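Local structure of sugar ABC transporter (Agrobacterium radiobacter, 4RXT) at residues N278-A283 against P288-L293; D118-A123 against T152-Q157; D230-F235 against G239-L244. The protein probably serves as the solute-binding component of a bacterial sugar ABC transporter, and holds alpha-L-arabinopyranose in a pocket between its two lobes. All blocks are in the same frame, centred on the assembly; numbering follows the deposited sequence.

Contact 1 of 3, residues N278-A283 against P288-L293; sequences NLVTKA and PKIEAL
Ile290 meets Val280 and Asn278 with separate branches of its side chain, the gamma methyl going to the valine and the delta methyl mainly to the asparagine, though it also brushes Val280 CG2. Ile290 CG2 lies 3.6 Å from Val280 CG2 and only slightly farther from Val280 CG1, so that one methyl rests against both arms of the valine while the two side chains run antiparallel alongside one another. The other branch leaves beside its own backbone N (CG1 anti to the carbonyl carbon, chi1 -61°) and carries Ile290 CD1 to within 3.6 Å of Asn278 CB. Here the asparagine offers its aliphatic stem, and its amide group is left to the edge of the contact. Leu293, one turn farther along the helix, brings CD1 to 4.1 Å from Asn278 ND2, the two side chains meeting at about a right angle. Lys289 runs fully extended along this margin. Its NZ makes no direct bond to the amide; a water accepts from both, 2.9 Å from Lys289 NZ and 3.2 Å from Asn278 ND2, bridging the polar ends where the apolar packing gives out. The axes of strand 278-280 and helix 288-293 stand almost perpendicular, at 88°; alternation along the strand turns Asn278 and Val280 to the helix and Leu279 away. Val280 also touches Val246 and Met285, and Leu293 reaches Val246 as well. The arrangement is that of a C-terminal helix laid across the antiparallel edge strand of a mixed sheet, in a periplasmic binding protein fold.

Contact 2 of 3, residues D118-A123 against T152-Q157; sequences DGLAAA and TGFLDQ
Two helical segments face each other across a gap that is narrowest at Asp118 and Gln157, whose CA atoms are 7.7 Å apart, and side chains rather than backbones make the contact. Gln157 NE2 donates to Asp118 OD1 over 2.9 Å in a nearly straight bond, with an N-H...O angle of 173°. The carboxylate oxygen lies almost in the plane of the glutamine amide, whereas the donor reaches OD1 on its syn side and somewhat out of the carboxylate plane. The two flat groups are turned well apart, by 56°. The first torsion of the glutamine, near 180°, sets Gln157 CG 3.7 Å from Asp118 OD1, and the bend at chi2 (75°) then directs the amide to that oxygen. The same oxygen is also held by Tyr162 OH, the strongest polar partner of Asp118. It thus ties the helix carrying Asp118 both to Gln157 and to the loop after helix 145-161, and the two bonds would limit the rotation of the carboxylate.

Deeper in the interface the contact is apolar. Phe154 swings its ring toward the neighbouring helix, CG being anti to the backbone N, and meets Leu120 with its rim. Leu120 CD2 sits in the ring plane, 3.8 Å from Phe154 CZ, and hence touches the edge. The ring is also stacked with Phe198 of strand 194-199, while Leu120 packs on Ile224 of strand 222-226, which connects this layer to the sheet. Here the polar bridge lies toward the outside and the Leu120-Phe154 pair is buried against the strands; neighbouring helices packed on a central sheet are the fold feature of the alpha/beta lobe of a periplasmic binding protein.

Contact 3 of 3, residues D230-F235 against G239-L244; sequences DKTLGF and GAIAGL
Backbone hydrogen bonding at the carbonyl of Phe235 fastens the end of helix 230-238 to the residues that follow it. Ile241 N donates to Phe235 O over 3.1 Å in a nearly straight bond (172°), approaching from well above the carbonyl plane instead of along a lone pair. Gly239 N gives the same oxygen a weak bond of 2.9 Å, bent to 128°. Ser238 OG is a further hydrogen-bonding partner of this oxygen. Gly239, with its positive phi of 99°, is the first residue to leave the helix and turns the chain back so that these amides can point at the carbonyl.

The apolar contacts fall into two groups. Beside the turn, Phe235 CB packs 3.7 Å from Ile241 CG1 and 4.0 Å from Ala240 CB. Ile241 CD1 then reaches the edge of the Phe235 ring, close to its plane, while the ring itself leads away from the turn toward Gln210 and Ala213 of helix 202-214. Nearer the start of the helix, Leu244 inserts one methyl: its CD1 lies 3.9 Å from Thr232 O and 4.1 Å from Leu233 CD2. Leu233 sets out away from the strand, and only its CD2 comes round to Leu244.

This is the return of a beta-alpha-beta unit, from helix 230-238 to strand 243-246. Its chemistry implies a division of labour: Phe235 O takes several donors of the turn, joined by Ser238 OG, which is bonded to that oxygen and to Ala240 N, and apolar side chains seat the helix against the turn and the strand.

All three contacts lie in the same lobe, and each is partly buried. Contacts 1 and 3 share the mixed sheet, where strands 278-280 and 243-246 are antiparallel neighbours and Val280 N lies 2.7 Å from Leu244 O, a probable hydrogen bond. Contact 2 adjoins both by packing, Gly119 against Leu279 and Ala123 against Ala242. Their polar chemistry differs with place: at the more exposed margin of contact 1 a water joins two side chains, in contact 2 a direct amide-carboxylate bond links two helices, and at the tight turn of contact 3 the backbone supplies the bonds. Apolar side chains fill the inner part of each.

Contact 1 of 3, residues N278-A283 against P288-L293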
ATOM      1  N   ASN A 278      -6.852  -9.236   1.431  1.00 13.13           N
ATOM      2  CA  ASN A 278      -7.088 -10.343   2.352  1.00 13.46           C
ATOM      3  C   ASN A 278      -6.342 -10.148   3.660  1.00 14.00           C
ATOM      4  O   ASN A 278      -5.117  -9.879   3.658  1.00 13.49           O
ATOM      5  CB  ASN A 278      -6.652 -11.697   1.746  1.00 15.59           C
ATOM      6  CG  ASN A 278      -7.546 -12.133   0.579  1.00 20.82           C
ATOM      7  OD1 ASN A 278      -8.564 -12.817   0.762  1.00 21.70           O
ATOM      8  ND2 ASN A 278      -7.180 -11.712  -0.626  1.00 18.20           N
ATOM      9  N   LEU A 279      -7.081 -10.280   4.759  1.00 12.46           N
ATOM     10  CA  LEU A 279      -6.458 -10.323   6.083  1.00 12.78           C
ATOM     11  C   LEU A 279      -5.781 -11.675   6.279  1.00 12.83           C
ATOM     12  O   LEU A 279      -6.414 -12.722   6.300  1.00 15.14           O
ATOM     13  CB  LEU A 279      -7.479 -10.061   7.179  1.00 14.97           C
ATOM     14  CG  LEU A 279      -6.857 -10.018   8.581  1.00 14.94           C
ATOM     15  CD1 LEU A 279      -5.897  -8.845   8.769  1.00 19.12           C
ATOM     16  CD2 LEU A 279      -7.933 -10.061   9.643  1.00 18.37           C
ATOM     17  N   VAL A 280      -4.474 -11.586   6.480  1.00 11.43           N
ATOM     18  CA  VAL A 280      -3.643 -12.772   6.655  1.00 11.99           C
ATOM     19  C   VAL A 280      -3.218 -12.869   8.098  1.00 12.58           C
ATOM     20  O   VAL A 280      -2.706 -11.895   8.665  1.00 12.96           O
ATOM     21  CB  VAL A 280      -2.424 -12.710   5.733  1.00 14.77           C
ATOM     22  CG1 VAL A 280      -1.498 -13.914   5.964  1.00 13.68           C
ATOM     23  CG2 VAL A 280      -2.881 -12.652   4.291  1.00 16.76           C
ATOM     24  N   THR A 281      -3.420 -14.069   8.674  1.00 16.52           N
ATOM     25  CA  THR A 281      -3.049 -14.364  10.048  1.00 17.49           C
ATOM     26  C   THR A 281      -2.293 -15.681  10.078  1.00 18.69           C
ATOM     27  O   THR A 281      -2.170 -16.344   9.060  1.00 18.04           O
ATOM     28  CB  THR A 281      -4.280 -14.517  10.941  1.00 18.99           C
ATOM     29  OG1 THR A 281      -4.991 -15.694  10.539  1.00 21.83           O
ATOM     30  CG2 THR A 281      -5.140 -13.261  10.890  1.00 18.38           C
ATOM     31  N   LYS A 282      -1.800 -16.062  11.256  1.00 18.15           N
ATOM     32  CA  LYS A 282      -1.249 -17.427  11.443  1.00 20.57           C
ATOM     33  C   LYS A 282      -2.210 -18.517  10.994  1.00 18.63           C
ATOM     34  O   LYS A 282      -1.815 -19.483  10.388  1.00 30.39           O
ATOM     35  CB  LYS A 282      -0.894 -17.655  12.908  1.00 23.33           C
ATOM     36  CG  LYS A 282       0.392 -16.980  13.292  1.00 24.69           C
ATOM     37  CD  LYS A 282       0.863 -17.405  14.678  1.00 35.05           C
ATOM     38  CE  LYS A 282      -0.268 -17.486  15.694  1.00 29.42           C
ATOM     39  NZ  LYS A 282       0.255 -17.656  17.089  1.00 33.35           N
ATOM     40  N   ALA A 283      -3.488 -18.296  11.270  1.00 21.14           N
ATOM     41  CA  ALA A 283      -4.544 -19.272  10.989  1.00 25.26           C
ATOM     42  C   ALA A 283      -4.760 -19.529   9.482  1.00 22.95           C
ATOM     43  O   ALA A 283      -5.231 -20.636   9.072  1.00 26.50           O
ATOM     44  CB  ALA A 283      -5.839 -18.799  11.644  1.00 34.86           C
ATOM     45  N   PRO A 288      -3.887 -21.923   0.217  1.00 16.01           N
ATOM     46  CA  PRO A 288      -3.229 -21.803  -1.087  1.00 15.34           C
ATOM     47  C   PRO A 288      -3.363 -20.417  -1.800  1.00 13.29           C
ATOM     48  O   PRO A 288      -2.396 -19.944  -2.406  1.00 19.15           O
ATOM     49  CB  PRO A 288      -3.847 -22.936  -1.903  1.00 19.11           C
ATOM     50  CG  PRO A 288      -4.301 -23.953  -0.874  1.00 19.47           C
ATOM     51  CD  PRO A 288      -4.754 -23.111   0.296  1.00 18.77           C
ATOM     52  N   LYS A 289      -4.536 -19.768  -1.722  1.00 15.04           N
ATOM     53  CA  LYS A 289      -4.664 -18.445  -2.355  1.00 15.20           C
ATOM     54  C   LYS A 289      -3.703 -17.437  -1.720  1.00 18.59           C
ATOM     55  O   LYS A 289      -3.121 -16.582  -2.382  1.00 18.81           O
ATOM     56  CB  LYS A 289      -6.098 -17.918  -2.256  1.00 16.38           C
ATOM     57  CG  LYS A 289      -6.337 -16.569  -2.927  1.00 21.53           C
ATOM     58  CD  LYS A 289      -7.826 -16.185  -2.864  1.00 27.30           C
ATOM     59  CE  LYS A 289      -8.115 -14.822  -3.519  1.00 38.38           C
ATOM     60  NZ  LYS A 289      -9.379 -14.198  -3.016  1.00 53.95           N
ATOM     61  N   ILE A 290      -3.565 -17.556  -0.405  1.00 15.87           N
ATOM     62  CA  ILE A 290      -2.743 -16.633   0.395  1.00 14.36           C
ATOM     63  C   ILE A 290      -1.265 -16.885   0.149  1.00 15.74           C
ATOM     64  O   ILE A 290      -0.495 -15.947  -0.025  1.00 20.97           O
ATOM     65  CB  ILE A 290      -3.142 -16.686   1.890  1.00 15.97           C
ATOM     66  CG1 ILE A 290      -4.604 -16.277   2.070  1.00 19.19           C
ATOM     67  CG2 ILE A 290      -2.198 -15.880   2.770  1.00 20.22           C
ATOM     68  CD1 ILE A 290      -4.898 -14.878   1.600  1.00 22.28           C
ATOM     69  N   GLU A 291      -0.867 -18.143   0.122  1.00 19.08           N
ATOM     70  CA  GLU A 291       0.488 -18.479  -0.145  1.00 26.04           C
ATOM     71  C   GLU A 291       0.933 -17.959  -1.453  1.00 18.26           C
ATOM     72  O   GLU A 291       2.018 -17.488  -1.577  1.00 25.46           O
ATOM     73  CB  GLU A 291       0.610 -19.999  -0.207  1.00 26.10           C
ATOM     74  CG  GLU A 291       1.085 -20.663   1.047  1.00 40.69           C
ATOM     75  CD  GLU A 291       0.819 -22.179   1.094  1.00 76.15           C
ATOM     76  OE1 GLU A 291       0.124 -22.751   0.223  1.00 83.94           O
ATOM     77  OE2 GLU A 291       1.238 -22.759   2.103  1.00114.94           O
ATOM     78  N   ALA A 292       0.058 -17.997  -2.439  1.00 19.43           N
ATOM     79  CA  ALA A 292       0.474 -17.467  -3.739  1.00 23.87           C
ATOM     80  C   ALA A 292       0.719 -15.935  -3.701  1.00 20.12           C
ATOM     81  O   ALA A 292       1.537 -15.418  -4.451  1.00 35.67           O
ATOM     82  CB  ALA A 292      -0.526 -17.854  -4.816  1.00 26.53           C
ATOM     83  N   LEU A 293      -0.010 -15.225  -2.834  1.00 20.24           N
ATOM     84  CA  LEU A 293       0.140 -13.769  -2.626  1.00 22.65           C
ATOM     85  C   LEU A 293       1.327 -13.335  -1.745  1.00 21.54           C
ATOM     86  O   LEU A 293       1.879 -12.251  -1.947  1.00 24.29           O
ATOM     87  CB  LEU A 293      -1.142 -13.197  -2.049  1.00 24.65           C
ATOM     88  CG  LEU A 293      -2.297 -13.129  -3.052  1.00 21.78           C
ATOM     89  CD1 LEU A 293      -3.680 -13.050  -2.368  1.00 25.81           C
ATOM     90  CD2 LEU A 293      -2.087 -11.972  -4.036  1.00 22.88           C
TER
HETATM   91  O   HOH W   1      -8.693 -11.457  -3.445  1.00 36.76           O

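Contact 2 of 3, residues D118-A123 against T152-Q157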
ATOM      1  N   ASP A 118     -11.661  -4.667  11.728  1.00 12.21           N
ATOM      2  CA  ASP A 118     -12.277  -5.925  12.147  1.00 13.59           C
ATOM      3  C   ASP A 118     -11.200  -6.853  12.724  1.00 12.24           C
ATOM      4  O   ASP A 118     -11.428  -7.534  13.717  1.00 13.94           O
ATOM      5  CB  ASP A 118     -13.002  -6.616  11.000  1.00 14.21           C
ATOM      6  CG  ASP A 118     -14.217  -5.851  10.495  1.00 13.28           C
ATOM      7  OD1 ASP A 118     -14.845  -5.096  11.288  1.00 18.94           O
ATOM      8  OD2 ASP A 118     -14.552  -6.109   9.316  1.00 18.05           O
ATOM      9  N   GLY A 119     -10.031  -6.889  12.078  1.00 11.85           N
ATOM     10  CA  GLY A 119      -8.934  -7.824  12.479  1.00 12.52           C
ATOM     11  C   GLY A 119      -8.386  -7.391  13.816  1.00 11.39           C
ATOM     12  O   GLY A 119      -8.094  -8.194  14.683  1.00 12.64           O
ATOM     13  N   LEU A 120      -8.285  -6.078  14.025  1.00 10.99           N
ATOM     14  CA  LEU A 120      -7.728  -5.560  15.266  1.00 10.97           C
ATOM     15  C   LEU A 120      -8.658  -5.843  16.447  1.00 12.44           C
ATOM     16  O   LEU A 120      -8.256  -6.275  17.516  1.00 12.87           O
ATOM     17  CB  LEU A 120      -7.452  -4.053  15.150  1.00 12.14           C
ATOM     18  CG  LEU A 120      -6.830  -3.396  16.363  1.00 12.78           C
ATOM     19  CD1 LEU A 120      -5.480  -4.008  16.611  1.00 13.64           C
ATOM     20  CD2 LEU A 120      -6.603  -1.902  16.213  1.00 14.47           C
ATOM     21  N   ALA A 121      -9.944  -5.657  16.209  1.00 11.98           N
ATOM     22  CA  ALA A 121     -10.948  -5.931  17.233  1.00 13.64           C
ATOM     23  C   ALA A 121     -10.909  -7.406  17.608  1.00 12.71           C
ATOM     24  O   ALA A 121     -10.971  -7.756  18.790  1.00 12.71           O
ATOM     25  CB  ALA A 121     -12.333  -5.531  16.749  1.00 16.37           C
ATOM     26  N   ALA A 122     -10.820  -8.265  16.599  1.00 13.96           N
ATOM     27  CA  ALA A 122     -10.790  -9.715  16.840  1.00 16.49           C
ATOM     28  C   ALA A 122      -9.547 -10.077  17.653  1.00 13.33           C
ATOM     29  O   ALA A 122      -9.591 -10.933  18.579  1.00 14.22           O
ATOM     30  CB  ALA A 122     -10.817 -10.469  15.517  1.00 14.40           C
ATOM     31  N   ALA A 123      -8.424  -9.447  17.315  1.00 12.18           N
ATOM     32  CA  ALA A 123      -7.163  -9.752  18.004  1.00 12.85           C
ATOM     33  C   ALA A 123      -7.199  -9.311  19.462  1.00 11.37           C
ATOM     34  O   ALA A 123      -6.739 -10.046  20.372  1.00 14.46           O
ATOM     35  CB  ALA A 123      -5.999  -9.120  17.264  1.00 11.86           C
ATOM     36  N   THR A 152      -9.376   6.329   6.850  1.00 12.77           N
ATOM     37  CA  THR A 152     -10.828   6.594   6.900  1.00 13.99           C
ATOM     38  C   THR A 152     -11.605   5.296   7.153  1.00 13.62           C
ATOM     39  O   THR A 152     -12.488   5.220   8.006  1.00 14.63           O
ATOM     40  CB  THR A 152     -11.268   7.279   5.596  1.00 14.57           C
ATOM     41  OG1 THR A 152     -10.666   8.580   5.534  1.00 19.56           O
ATOM     42  CG2 THR A 152     -12.778   7.472   5.570  1.00 19.19           C
ATOM     43  N   GLY A 153     -11.278   4.257   6.396  1.00 11.94           N
ATOM     44  CA  GLY A 153     -12.023   3.030   6.496  1.00 13.64           C
ATOM     45  C   GLY A 153     -11.888   2.468   7.908  1.00 12.88           C
ATOM     46  O   GLY A 153     -12.867   2.007   8.521  1.00 15.37           O
ATOM     47  N   PHE A 154     -10.662   2.503   8.453  1.00 10.90           N
ATOM     48  CA  PHE A 154     -10.405   2.046   9.813  1.00 11.50           C
ATOM     49  C   PHE A 154     -11.165   2.849  10.864  1.00 13.02           C
ATOM     50  O   PHE A 154     -11.844   2.283  11.738  1.00 14.43           O
ATOM     51  CB  PHE A 154      -8.879   2.084  10.068  1.00 11.56           C
ATOM     52  CG  PHE A 154      -8.484   1.733  11.489  1.00 10.75           C
ATOM     53  CD1 PHE A 154      -8.315   0.410  11.880  1.00 12.17           C
ATOM     54  CD2 PHE A 154      -8.240   2.730  12.421  1.00 16.17           C
ATOM     55  CE1 PHE A 154      -7.963   0.098  13.179  1.00 13.54           C
ATOM     56  CE2 PHE A 154      -7.853   2.417  13.718  1.00 13.49           C
ATOM     57  CZ  PHE A 154      -7.730   1.105  14.100  1.00 13.24           C
ATOM     58  N   LEU A 155     -11.000   4.169  10.812  1.00 12.25           N
ATOM     59  CA  LEU A 155     -11.606   5.042  11.809  1.00 13.29           C
ATOM     60  C   LEU A 155     -13.149   4.909  11.806  1.00 11.83           C
ATOM     61  O   LEU A 155     -13.758   4.829  12.868  1.00 14.93           O
ATOM     62  CB  LEU A 155     -11.170   6.509  11.625  1.00 15.85           C
ATOM     63  CG  LEU A 155      -9.692   6.819  11.922  1.00 17.33           C
ATOM     64  CD1 LEU A 155      -9.364   8.260  11.596  1.00 22.00           C
ATOM     65  CD2 LEU A 155      -9.324   6.461  13.364  1.00 20.98           C
ATOM     66  N   ASP A 156     -13.751   4.880  10.621  1.00 12.92           N
ATOM     67  CA  ASP A 156     -15.174   4.756  10.474  1.00 14.43           C
ATOM     68  C   ASP A 156     -15.697   3.443  11.063  1.00 13.96           C
ATOM     69  O   ASP A 156     -16.691   3.395  11.785  1.00 17.64           O
ATOM     70  CB  ASP A 156     -15.558   4.841   8.993  1.00 18.06           C
ATOM     71  CG  ASP A 156     -15.382   6.260   8.397  1.00 24.64           C
ATOM     72  OD1 ASP A 156     -15.124   7.242   9.139  1.00 26.23           O
ATOM     73  OD2 ASP A 156     -15.498   6.361   7.150  1.00 30.72           O
ATOM     74  N   GLN A 157     -14.999   2.354  10.778  1.00 13.37           N
ATOM     75  CA  GLN A 157     -15.440   1.033  11.256  1.00 14.24           C
ATOM     76  C   GLN A 157     -15.307   0.995  12.783  1.00 13.59           C
ATOM     77  O   GLN A 157     -16.164   0.505  13.516  1.00 13.58           O
ATOM     78  CB  GLN A 157     -14.574  -0.056  10.579  1.00 14.92           C
ATOM     79  CG  GLN A 157     -15.071  -1.470  10.838  1.00 18.40           C
ATOM     80  CD  GLN A 157     -16.305  -1.858  10.047  1.00 18.51           C
ATOM     81  OE1 GLN A 157     -17.052  -1.016   9.566  1.00 21.25           O
ATOM     82  NE2 GLN A 157     -16.531  -3.144   9.913  1.00 22.62           N
TER

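Contact 3 of 3, residues D230-F235 against G239-L244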
ATOM      1  N   ASP A 230       9.793 -10.618   4.193  1.00 16.61           N
ATOM      2  CA  ASP A 230      10.420 -11.601   5.095  1.00 18.74           C
ATOM      3  C   ASP A 230      10.269 -11.167   6.553  1.00 17.90           C
ATOM      4  O   ASP A 230       9.888 -11.929   7.409  1.00 17.63           O
ATOM      5  CB  ASP A 230      11.919 -11.749   4.750  1.00 26.65           C
ATOM      6  CG  ASP A 230      12.173 -12.720   3.598  1.00 40.30           C
ATOM      7  OD1 ASP A 230      11.193 -13.303   3.058  1.00 73.55           O
ATOM      8  OD2 ASP A 230      13.367 -12.932   3.241  1.00 85.19           O
ATOM      9  N   LYS A 231      10.556  -9.909   6.824  1.00 13.86           N
ATOM     10  CA  LYS A 231      10.529  -9.416   8.185  1.00 16.50           C
ATOM     11  C   LYS A 231       9.114  -9.469   8.778  1.00 17.91           C
ATOM     12  O   LYS A 231       8.920  -9.967   9.906  1.00 15.18           O
ATOM     13  CB  LYS A 231      11.071  -8.007   8.212  1.00 19.99           C
ATOM     14  CG  LYS A 231      11.037  -7.368   9.574  1.00 21.35           C
ATOM     15  CD  LYS A 231      11.962  -6.150   9.609  1.00 39.68           C
ATOM     16  CE  LYS A 231      11.233  -4.901  10.025  1.00 53.29           C
ATOM     17  NZ  LYS A 231      11.904  -3.742   9.378  1.00 73.02           N
ATOM     18  N   THR A 232       8.145  -8.894   8.050  1.00 14.08           N
ATOM     19  CA  THR A 232       6.774  -8.845   8.580  1.00 15.00           C
ATOM     20  C   THR A 232       6.138 -10.239   8.671  1.00 12.83           C
ATOM     21  O   THR A 232       5.342 -10.499   9.582  1.00 13.20           O
ATOM     22  CB  THR A 232       5.881  -7.907   7.809  1.00 14.56           C
ATOM     23  OG1 THR A 232       5.883  -8.246   6.421  1.00 14.44           O
ATOM     24  CG2 THR A 232       6.339  -6.480   8.068  1.00 17.65           C
ATOM     25  N   LEU A 233       6.480 -11.124   7.732  1.00 15.80           N
ATOM     26  CA  LEU A 233       5.990 -12.503   7.806  1.00 17.60           C
ATOM     27  C   LEU A 233       6.620 -13.217   9.008  1.00 13.75           C
ATOM     28  O   LEU A 233       5.956 -13.986   9.690  1.00 16.31           O
ATOM     29  CB  LEU A 233       6.230 -13.249   6.504  1.00 17.66           C
ATOM     30  CG  LEU A 233       5.348 -12.782   5.339  1.00 23.76           C
ATOM     31  CD1 LEU A 233       5.783 -13.478   4.046  1.00 24.93           C
ATOM     32  CD2 LEU A 233       3.850 -12.992   5.566  1.00 17.36           C
ATOM     33  N   GLY A 234       7.874 -12.900   9.313  1.00 15.27           N
ATOM     34  CA  GLY A 234       8.520 -13.401  10.539  1.00 18.02           C
ATOM     35  C   GLY A 234       7.785 -12.952  11.797  1.00 14.70           C
ATOM     36  O   GLY A 234       7.554 -13.734  12.727  1.00 15.32           O
ATOM     37  N   PHE A 235       7.356 -11.690  11.793  1.00 14.08           N
ATOM     38  CA  PHE A 235       6.617 -11.127  12.934  1.00 13.25           C
ATOM     39  C   PHE A 235       5.223 -11.758  13.052  1.00 12.57           C
ATOM     40  O   PHE A 235       4.707 -11.943  14.160  1.00 12.42           O
ATOM     41  CB  PHE A 235       6.434  -9.597  12.778  1.00 13.07           C
ATOM     42  CG  PHE A 235       7.729  -8.789  12.878  1.00 15.06           C
ATOM     43  CD1 PHE A 235       8.802  -9.230  13.655  1.00 16.86           C
ATOM     44  CD2 PHE A 235       7.844  -7.610  12.222  1.00 15.19           C
ATOM     45  CE1 PHE A 235       9.980  -8.507  13.731  1.00 17.55           C
ATOM     46  CE2 PHE A 235       8.988  -6.859  12.310  1.00 17.15           C
ATOM     47  CZ  PHE A 235      10.067  -7.288  13.062  1.00 16.34           C
ATOM     48  N   GLY A 239       4.370 -13.763  16.424  1.00 20.09           N
ATOM     49  CA  GLY A 239       3.297 -13.157  17.188  1.00 19.97           C
ATOM     50  C   GLY A 239       3.447 -11.664  17.397  1.00 17.45           C
ATOM     51  O   GLY A 239       2.568 -11.034  17.961  1.00 22.07           O
ATOM     52  N   ALA A 240       4.555 -11.086  16.943  1.00 17.15           N
ATOM     53  CA  ALA A 240       4.721  -9.611  17.064  1.00 15.04           C
ATOM     54  C   ALA A 240       3.734  -8.812  16.238  1.00 15.95           C
ATOM     55  O   ALA A 240       3.455  -7.680  16.570  1.00 16.28           O
ATOM     56  CB  ALA A 240       6.136  -9.163  16.731  1.00 15.48           C
ATOM     57  N   ILE A 241       3.255  -9.416  15.153  1.00 13.95           N
ATOM     58  CA  ILE A 241       2.165  -8.880  14.342  1.00 14.90           C
ATOM     59  C   ILE A 241       1.020  -9.883  14.400  1.00 11.91           C
ATOM     60  O   ILE A 241       1.250 -11.085  14.301  1.00 12.62           O
ATOM     61  CB  ILE A 241       2.571  -8.537  12.899  1.00 12.91           C
ATOM     62  CG1 ILE A 241       3.502  -7.331  12.912  1.00 14.65           C
ATOM     63  CG2 ILE A 241       1.316  -8.285  12.037  1.00 14.46           C
ATOM     64  CD1 ILE A 241       3.991  -6.878  11.548  1.00 13.83           C
ATOM     65  N   ALA A 242      -0.218  -9.406  14.590  1.00 13.00           N
ATOM     66  CA  ALA A 242      -1.401 -10.244  14.694  1.00 11.99           C
ATOM     67  C   ALA A 242      -2.048 -10.550  13.349  1.00 12.19           C
ATOM     68  O   ALA A 242      -2.718 -11.592  13.167  1.00 13.51           O
ATOM     69  CB  ALA A 242      -2.422  -9.598  15.624  1.00 14.00           C
ATOM     70  N   GLY A 243      -1.881  -9.626  12.408  1.00 14.02           N
ATOM     71  CA  GLY A 243      -2.475  -9.775  11.089  1.00 11.32           C
ATOM     72  C   GLY A 243      -1.859  -8.813  10.127  1.00  9.01           C
ATOM     73  O   GLY A 243      -1.409  -7.746  10.548  1.00 11.65           O
ATOM     74  N   LEU A 244      -1.884  -9.190   8.844  1.00 11.38           N
ATOM     75  CA  LEU A 244      -1.448  -8.330   7.752  1.00 12.42           C
ATOM     76  C   LEU A 244      -2.487  -8.331   6.673  1.00 13.25           C
ATOM     77  O   LEU A 244      -2.870  -9.412   6.177  1.00 12.76           O
ATOM     78  CB  LEU A 244      -0.154  -8.859   7.120  1.00 14.74           C
ATOM     79  CG  LEU A 244       1.085  -8.826   8.020  1.00 13.63           C
ATOM     80  CD1 LEU A 244       2.198  -9.694   7.445  1.00 15.44           C
ATOM     81  CD2 LEU A 244       1.589  -7.405   8.273  1.00 16.45           C
TER